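Local coordinates for hypothetical protein (Mus musculus, PDB 1VKB) that probably acts as a gamma-glutamyl cyclotransferase of the AIG2-like family, cyclising the gamma-glutamyl group of small substrates, at residues T21-Q26 and T76-E81; T103-Q108 and V126-T131. One frame throughout, in Å; residues are numbered along the deposited sequence.

How the contacts relate
The two contacts illustrate how a curled mixed sheet can carry both a loop that binds small acids and a twisted antiparallel strand pair. Contact 1 fastens the loop 21-26 to strand 76-82, whereas contact 2 joins strands 101-109 and 121-129 of the same sheet. Their centres lie about 14 Å apart, yet the two meet directly where Ile79 CD1 packs against Val107 CG1 at 3.9 Å. A formic acid, probably from the crystallisation liquor, accepts a hydrogen bond from Leu22 N in contact 1, and the side chain of Val126 in contact 2 lies about 6 Å from the same molecule. Such small molecules often mark pockets, so both contacts may border the probable substrate site.

Contact 1: residues T21-Q26 and T76-E81; sequences TLKRGQ and TGEIYE. With FMT (formic acid), chain D; FMT (formic acid), chain C.
The loop that follows strand 14-18 in this gamma-glutamyl cyclotransferase-like fold is fixed to strand 76-82 chiefly by Glu78, whose carboxylate meets the backbone of Lys23 and Arg24. Glu78 OE1 accepts a nearly straight bond from Arg24 N (2.9 Å, 168°) on its syn side, somewhat out of the carboxylate plane. Tyr80 OH donates to the same oxygen at 2.8 Å, from the opposite face of that plane, so one atom is gripped by two donors and the carboxylate cannot easily turn. With CG anti to its carbonyl carbon (chi1 -67°) and the chain extended beyond, Glu78 reaches from the strand to the loop. Its other oxygen, OE2, is bridged by a water to Arg24 O, which ties down both ends of the Arg24 backbone. Replacing Glu78 with an alanine would probably leave Arg24 N and the Tyr80 hydroxyl without their shared acceptor and the loop less firmly held.

Lys23 runs at about a right angle to Glu78. Its bent chain lays CD 4.1 Å from Gly77 CA, and NZ bonds to Tyr145 O while two waters link it to Thr76 O and OG1. Arg24 passes the phenol with CG 3.4 Å from Tyr80 OH; its guanidinium, turned 79° from the ring, grips a formic acid through NE (2.8 Å to O2) and NH2 (3.1 Å to O1). Phe42 adds a cation-pi contact to Arg24. Lys23 to Gln26 form a type II beta turn, closed by a bond from Gln26 N to Lys23 O, with Gly25 at positive phi. Leu22 N donates to O2 of a second formic acid at 3.3 Å. With Tyr19 N also bonded to that molecule, the loop is consistent with the substrate pocket of gamma-glutamyl cyclotransferase-like folds.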
loop_
_atom_site.group_PDB
_atom_site.type_symbol
_atom_site.label_atom_id
_atom_site.label_comp_id
_atom_site.label_asym_id
_atom_site.label_seq_id
_atom_site.Cartn_x
_atom_site.Cartn_y
_atom_site.Cartn_z
ATOM N N THR A 21 3.927 3.690 -2.543
ATOM C CA THR A 21 5.239 3.782 -3.241
ATOM C C THR A 21 5.686 2.444 -3.811
ATOM O O THR A 21 6.635 2.387 -4.597
ATOM C CB THR A 21 6.355 4.329 -2.336
ATOM O OG1 THR A 21 6.661 3.390 -1.297
ATOM C CG2 THR A 21 5.936 5.583 -1.654
ATOM N N LEU A 22 5.040 1.368 -3.369
ATOM C CA LEU A 22 5.319 0.014 -3.875
ATOM C C LEU A 22 4.709 -0.355 -5.221
ATOM O O LEU A 22 5.131 -1.340 -5.829
ATOM C CB LEU A 22 4.973 -1.061 -2.833
ATOM C CG LEU A 22 5.792 -1.002 -1.545
ATOM C CD1 LEU A 22 5.180 -1.943 -0.506
ATOM C CD2 LEU A 22 7.223 -1.353 -1.758
ATOM N N LYS A 23 3.736 0.416 -5.696
ATOM C CA LYS A 23 3.110 0.185 -6.979
ATOM C C LYS A 23 4.075 0.321 -8.157
ATOM O O LYS A 23 5.058 1.078 -8.100
ATOM C CB LYS A 23 1.974 1.175 -7.221
ATOM C CG LYS A 23 0.739 1.033 -6.318
ATOM C CD LYS A 23 -0.466 1.862 -6.872
ATOM C CE LYS A 23 -0.164 3.360 -6.947
ATOM N NZ LYS A 23 -1.365 4.134 -7.451
ATOM N N ARG A 24 3.740 -0.354 -9.259
ATOM C CA ARG A 24 4.429 -0.137 -10.537
ATOM C C ARG A 24 4.509 1.337 -10.815
ATOM O O ARG A 24 3.552 2.075 -10.623
ATOM C CB ARG A 24 3.705 -0.821 -11.687
ATOM C CG ARG A 24 3.913 -2.325 -11.712
ATOM C CD ARG A 24 3.230 -3.001 -12.861
ATOM N NE ARG A 24 3.743 -4.362 -13.027
ATOM C CZ ARG A 24 3.331 -5.171 -13.999
ATOM N NH1 ARG A 24 2.394 -4.770 -14.841
ATOM N NH2 ARG A 24 3.828 -6.384 -14.108
ATOM N N GLY A 25 5.686 1.782 -11.209
ATOM C CA GLY A 25 5.862 3.164 -11.558
ATOM C C GLY A 25 6.000 4.122 -10.419
ATOM O O GLY A 25 6.108 5.347 -10.650
ATOM N N GLN A 26 5.982 3.612 -9.194
ATOM C CA GLN A 26 6.126 4.444 -8.010
ATOM C C GLN A 26 7.516 4.247 -7.357
ATOM O O GLN A 26 8.250 3.278 -7.683
ATOM C CB GLN A 26 4.953 4.205 -7.057
ATOM C CG GLN A 26 3.601 4.647 -7.675
ATOM C CD GLN A 26 3.570 6.104 -8.006
ATOM O OE1 GLN A 26 4.044 6.890 -7.223
ATOM N NE2 GLN A 26 2.960 6.478 -9.135
ATOM N N THR A 76 -7.517 2.617 -4.774
ATOM C CA THR A 76 -7.079 1.776 -5.881
ATOM C C THR A 76 -5.638 1.333 -5.654
ATOM O O THR A 76 -4.852 1.991 -4.945
ATOM C CB THR A 76 -7.197 2.528 -7.266
ATOM O OG1 THR A 76 -6.336 3.666 -7.288
ATOM C CG2 THR A 76 -8.568 3.097 -7.479
ATOM N N GLY A 77 -5.270 0.231 -6.287
ATOM C CA GLY A 77 -3.920 -0.279 -6.145
ATOM C C GLY A 77 -3.762 -1.525 -6.957
ATOM O O GLY A 77 -4.545 -1.810 -7.881
ATOM N N GLU A 78 -2.707 -2.243 -6.621
ATOM C CA GLU A 78 -2.294 -3.385 -7.396
ATOM C C GLU A 78 -2.245 -4.618 -6.506
ATOM O O GLU A 78 -1.788 -4.584 -5.368
ATOM C CB GLU A 78 -0.941 -3.138 -8.030
ATOM C CG GLU A 78 -0.989 -2.032 -9.083
ATOM C CD GLU A 78 0.361 -1.630 -9.573
ATOM O OE1 GLU A 78 1.399 -2.002 -8.968
ATOM O OE2 GLU A 78 0.362 -0.916 -10.565
ATOM N N ILE A 79 -2.678 -5.720 -7.087
ATOM C CA ILE A 79 -2.623 -7.043 -6.435
ATOM C C ILE A 79 -1.409 -7.828 -6.893
ATOM O O ILE A 79 -1.181 -7.990 -8.100
ATOM C CB ILE A 79 -3.898 -7.816 -6.724
ATOM C CG1 ILE A 79 -5.144 -6.992 -6.318
ATOM C CG2 ILE A 79 -3.869 -9.166 -6.044
ATOM C CD1 ILE A 79 -6.432 -7.557 -6.871
ATOM N N TYR A 80 -0.644 -8.333 -5.918
ATOM C CA TYR A 80 0.494 -9.229 -6.189
ATOM C C TYR A 80 0.318 -10.515 -5.449
ATOM O O TYR A 80 -0.284 -10.538 -4.385
ATOM C CB TYR A 80 1.835 -8.603 -5.722
ATOM C CG TYR A 80 2.237 -7.444 -6.582
ATOM C CD1 TYR A 80 1.627 -6.214 -6.418
ATOM C CD2 TYR A 80 3.220 -7.576 -7.542
ATOM C CE1 TYR A 80 1.963 -5.138 -7.218
ATOM C CE2 TYR A 80 3.556 -6.506 -8.368
ATOM C CZ TYR A 80 2.914 -5.290 -8.183
ATOM O OH TYR A 80 3.198 -4.212 -8.988
ATOM N N GLU A 81 0.877 -11.587 -5.987
ATOM C CA GLU A 81 1.037 -12.815 -5.219
ATOM C C GLU A 81 2.506 -12.888 -4.812
ATOM O O GLU A 81 3.385 -12.828 -5.690
ATOM C CB GLU A 81 0.588 -14.037 -6.029
ATOM C CG GLU A 81 0.544 -15.266 -5.171
ATOM C CD GLU A 81 -0.040 -16.492 -5.858
ATOM O OE1 GLU A 81 0.272 -16.726 -7.035
ATOM O OE2 GLU A 81 -0.791 -17.235 -5.200
HETATM C C FMT D . 6.216 -6.091 -11.215
HETATM O O1 FMT D . 5.890 -7.083 -11.859
HETATM O O2 FMT D . 6.159 -4.976 -11.692
HETATM C C FMT C . 2.083 0.424 -0.165
HETATM O O1 FMT C . 0.998 -0.173 -0.335
HETATM O O2 FMT C . 2.828 0.968 -1.020
HETATM O O HOH W 1 -3.056 4.048 -5.107
HETATM O O HOH W 2 -3.926 3.074 -8.352
HETATM O O HOH W 3 0.945 1.553 -10.880
#

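Contact 2: residues T103-Q108 and V126-T131; sequences TALQVQ and VYTTAT
Thr103 faces Val126 as an antiparallel hydrogen-bonded pair, and the two backbones exchange a reciprocal pair of bonds. Thr103 N donates to Val126 O at 2.8 Å, nearly along the C=O axis, and Val126 N returns a bond of 2.8 Å to Thr103 O, less straight (148°) and with the donor tilted from the carbonyl plane. On the sheet face carrying the side chains of Thr103 and Val126, the Thr103 hydroxyl reaches across to Thr128, OG1 to OG1 at 2.9 Å, the two side chains crossing at about a right angle. The Thr128 oxygen sits between its own backbone N and carbonyl carbon (chi1 61°), which turns it to Thr103, while its CG2 lies 4.0 Å from Thr103 CB. Both hydroxyls also meet Gln101 O, Thr128 in a hydrogen bond and Thr103 in a weak one, so a small polar cluster forms beside the Gln101-Thr128 backbone bond.

Two residues on, Leu105 replaces this polar link with an apolar one. Its CD1 leans on Val126 CG2 at 3.8 Å and lies 4.3 Å from Thr128 CG2. Because Val126 holds CG2 anti to its carbonyl carbon, this methyl is the one that meets Leu105. Backbone bonds then run from Leu105 to Cys124 and from Val107 to Val122. The short segments 103-108 and 126-129 are thus offset along a twisted pair, their directions 110° apart, and Thr103 with Val126 is the one bridge between them.

Farther along, Thr129 OG1 accepts from Thr131 N in an ST turn (2.9 Å). Around the pair, strand 62-66 touches Val126 through Leu65 and Thr129 through Trp64 and Leu66, whereas helix 84-93 packs on Tyr127 with Leu87 and Leu90.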
loop_
_atom_site.group_PDB
_atom_site.type_symbol
_atom_site.label_atom_id
_atom_site.label_comp_id
_atom_site.label_asym_id
_atom_site.label_seq_id
_atom_site.Cartn_x
_atom_site.Cartn_y
_atom_site.Cartn_z
ATOM N N THR A 103 -2.674 -5.755 7.568
ATOM C CA THR A 103 -4.090 -6.036 7.799
ATOM C C THR A 103 -4.706 -6.714 6.580
ATOM O O THR A 103 -4.414 -6.339 5.470
ATOM C CB THR A 103 -4.792 -4.674 8.077
ATOM O OG1 THR A 103 -4.213 -4.073 9.257
ATOM C CG2 THR A 103 -6.181 -4.907 8.453
ATOM N N ALA A 104 -5.564 -7.723 6.771
ATOM C CA ALA A 104 -6.123 -8.468 5.622
ATOM C C ALA A 104 -7.406 -7.725 5.240
ATOM O O ALA A 104 -8.211 -7.469 6.121
ATOM C CB ALA A 104 -6.442 -9.851 6.035
ATOM N N LEU A 105 -7.570 -7.320 3.981
ATOM C CA LEU A 105 -8.757 -6.610 3.537
ATOM C C LEU A 105 -9.309 -7.224 2.248
ATOM O O LEU A 105 -8.575 -7.814 1.467
ATOM C CB LEU A 105 -8.425 -5.131 3.247
ATOM C CG LEU A 105 -7.880 -4.194 4.318
ATOM C CD1 LEU A 105 -7.618 -2.803 3.675
ATOM C CD2 LEU A 105 -8.879 -4.103 5.486
ATOM N N GLN A 106 -10.601 -7.042 2.019
ATOM C CA GLN A 106 -11.234 -7.469 0.776
ATOM C C GLN A 106 -10.989 -6.413 -0.284
ATOM O O GLN A 106 -11.264 -5.229 -0.065
ATOM C CB GLN A 106 -12.733 -7.641 0.954
ATOM C CG GLN A 106 -13.423 -8.230 -0.217
ATOM C CD GLN A 106 -14.937 -8.328 0.016
ATOM O OE1 GLN A 106 -15.453 -7.821 1.024
ATOM N NE2 GLN A 106 -15.644 -8.954 -0.914
ATOM N N VAL A 107 -10.556 -6.882 -1.461
ATOM C CA VAL A 107 -10.212 -6.028 -2.611
ATOM C C VAL A 107 -11.060 -6.437 -3.811
ATOM O O VAL A 107 -11.130 -7.598 -4.196
ATOM C CB VAL A 107 -8.707 -6.102 -2.942
ATOM C CG1 VAL A 107 -8.375 -5.365 -4.223
ATOM C CG2 VAL A 107 -7.847 -5.602 -1.754
ATOM N N GLN A 108 -11.810 -5.485 -4.316
ATOM C CA GLN A 108 -12.561 -5.673 -5.535
ATOM C C GLN A 108 -11.559 -5.716 -6.725
ATOM O O GLN A 108 -10.689 -4.819 -6.890
ATOM C CB GLN A 108 -13.562 -4.533 -5.699
ATOM C CG GLN A 108 -14.358 -4.620 -7.002
ATOM C CD GLN A 108 -15.197 -3.384 -7.281
ATOM O OE1 GLN A 108 -14.985 -2.312 -6.699
ATOM N NE2 GLN A 108 -16.155 -3.535 -8.186
ATOM N N VAL A 126 -2.709 -5.790 3.368
ATOM C CA VAL A 126 -2.492 -4.371 3.040
ATOM C C VAL A 126 -1.781 -3.745 4.229
ATOM O O VAL A 126 -2.077 -4.118 5.377
ATOM C CB VAL A 126 -3.848 -3.640 2.838
ATOM C CG1 VAL A 126 -3.608 -2.183 2.413
ATOM C CG2 VAL A 126 -4.680 -4.336 1.775
ATOM N N TYR A 127 -0.819 -2.862 3.965
ATOM C CA TYR A 127 -0.134 -2.115 5.036
ATOM C C TYR A 127 -0.994 -0.887 5.405
ATOM O O TYR A 127 -1.061 0.065 4.642
ATOM C CB TYR A 127 1.300 -1.751 4.603
ATOM C CG TYR A 127 2.121 -3.016 4.492
ATOM C CD1 TYR A 127 2.556 -3.675 5.653
ATOM C CD2 TYR A 127 2.403 -3.598 3.255
ATOM C CE1 TYR A 127 3.260 -4.865 5.577
ATOM C CE2 TYR A 127 3.081 -4.850 3.171
ATOM C CZ TYR A 127 3.522 -5.437 4.326
ATOM O OH TYR A 127 4.195 -6.627 4.272
ATOM N N THR A 128 -1.742 -0.987 6.518
ATOM C CA THR A 128 -2.579 0.124 7.027
ATOM C C THR A 128 -1.879 0.735 8.223
ATOM O O THR A 128 -0.886 0.215 8.680
ATOM C CB THR A 128 -3.965 -0.369 7.412
ATOM O OG1 THR A 128 -3.851 -1.357 8.450
ATOM C CG2 THR A 128 -4.594 -1.088 6.261
ATOM N N THR A 129 -2.383 1.844 8.743
ATOM C CA THR A 129 -1.844 2.354 9.982
ATOM C C THR A 129 -2.884 2.926 10.922
ATOM O O THR A 129 -3.796 3.633 10.490
ATOM C CB THR A 129 -0.713 3.319 9.763
ATOM O OG1 THR A 129 -0.219 3.704 11.047
ATOM C CG2 THR A 129 -1.165 4.608 9.121
ATOM N N ALA A 130 -2.736 2.538 12.184
ATOM C CA ALA A 130 -3.473 3.079 13.333
ATOM C C ALA A 130 -2.545 3.996 14.146
ATOM O O ALA A 130 -2.950 4.548 15.183
ATOM C CB ALA A 130 -3.945 1.973 14.206
ATOM N N THR A 131 -1.306 4.194 13.697
ATOM C CA THR A 131 -0.346 4.996 14.515
ATOM C C THR A 131 0.058 6.279 13.793
ATOM O O THR A 131 1.134 6.771 13.984
ATOM C CB THR A 131 0.910 4.159 14.835
ATOM O OG1 THR A 131 1.452 3.594 13.618
ATOM C CG2 THR A 131 0.581 2.978 15.723
#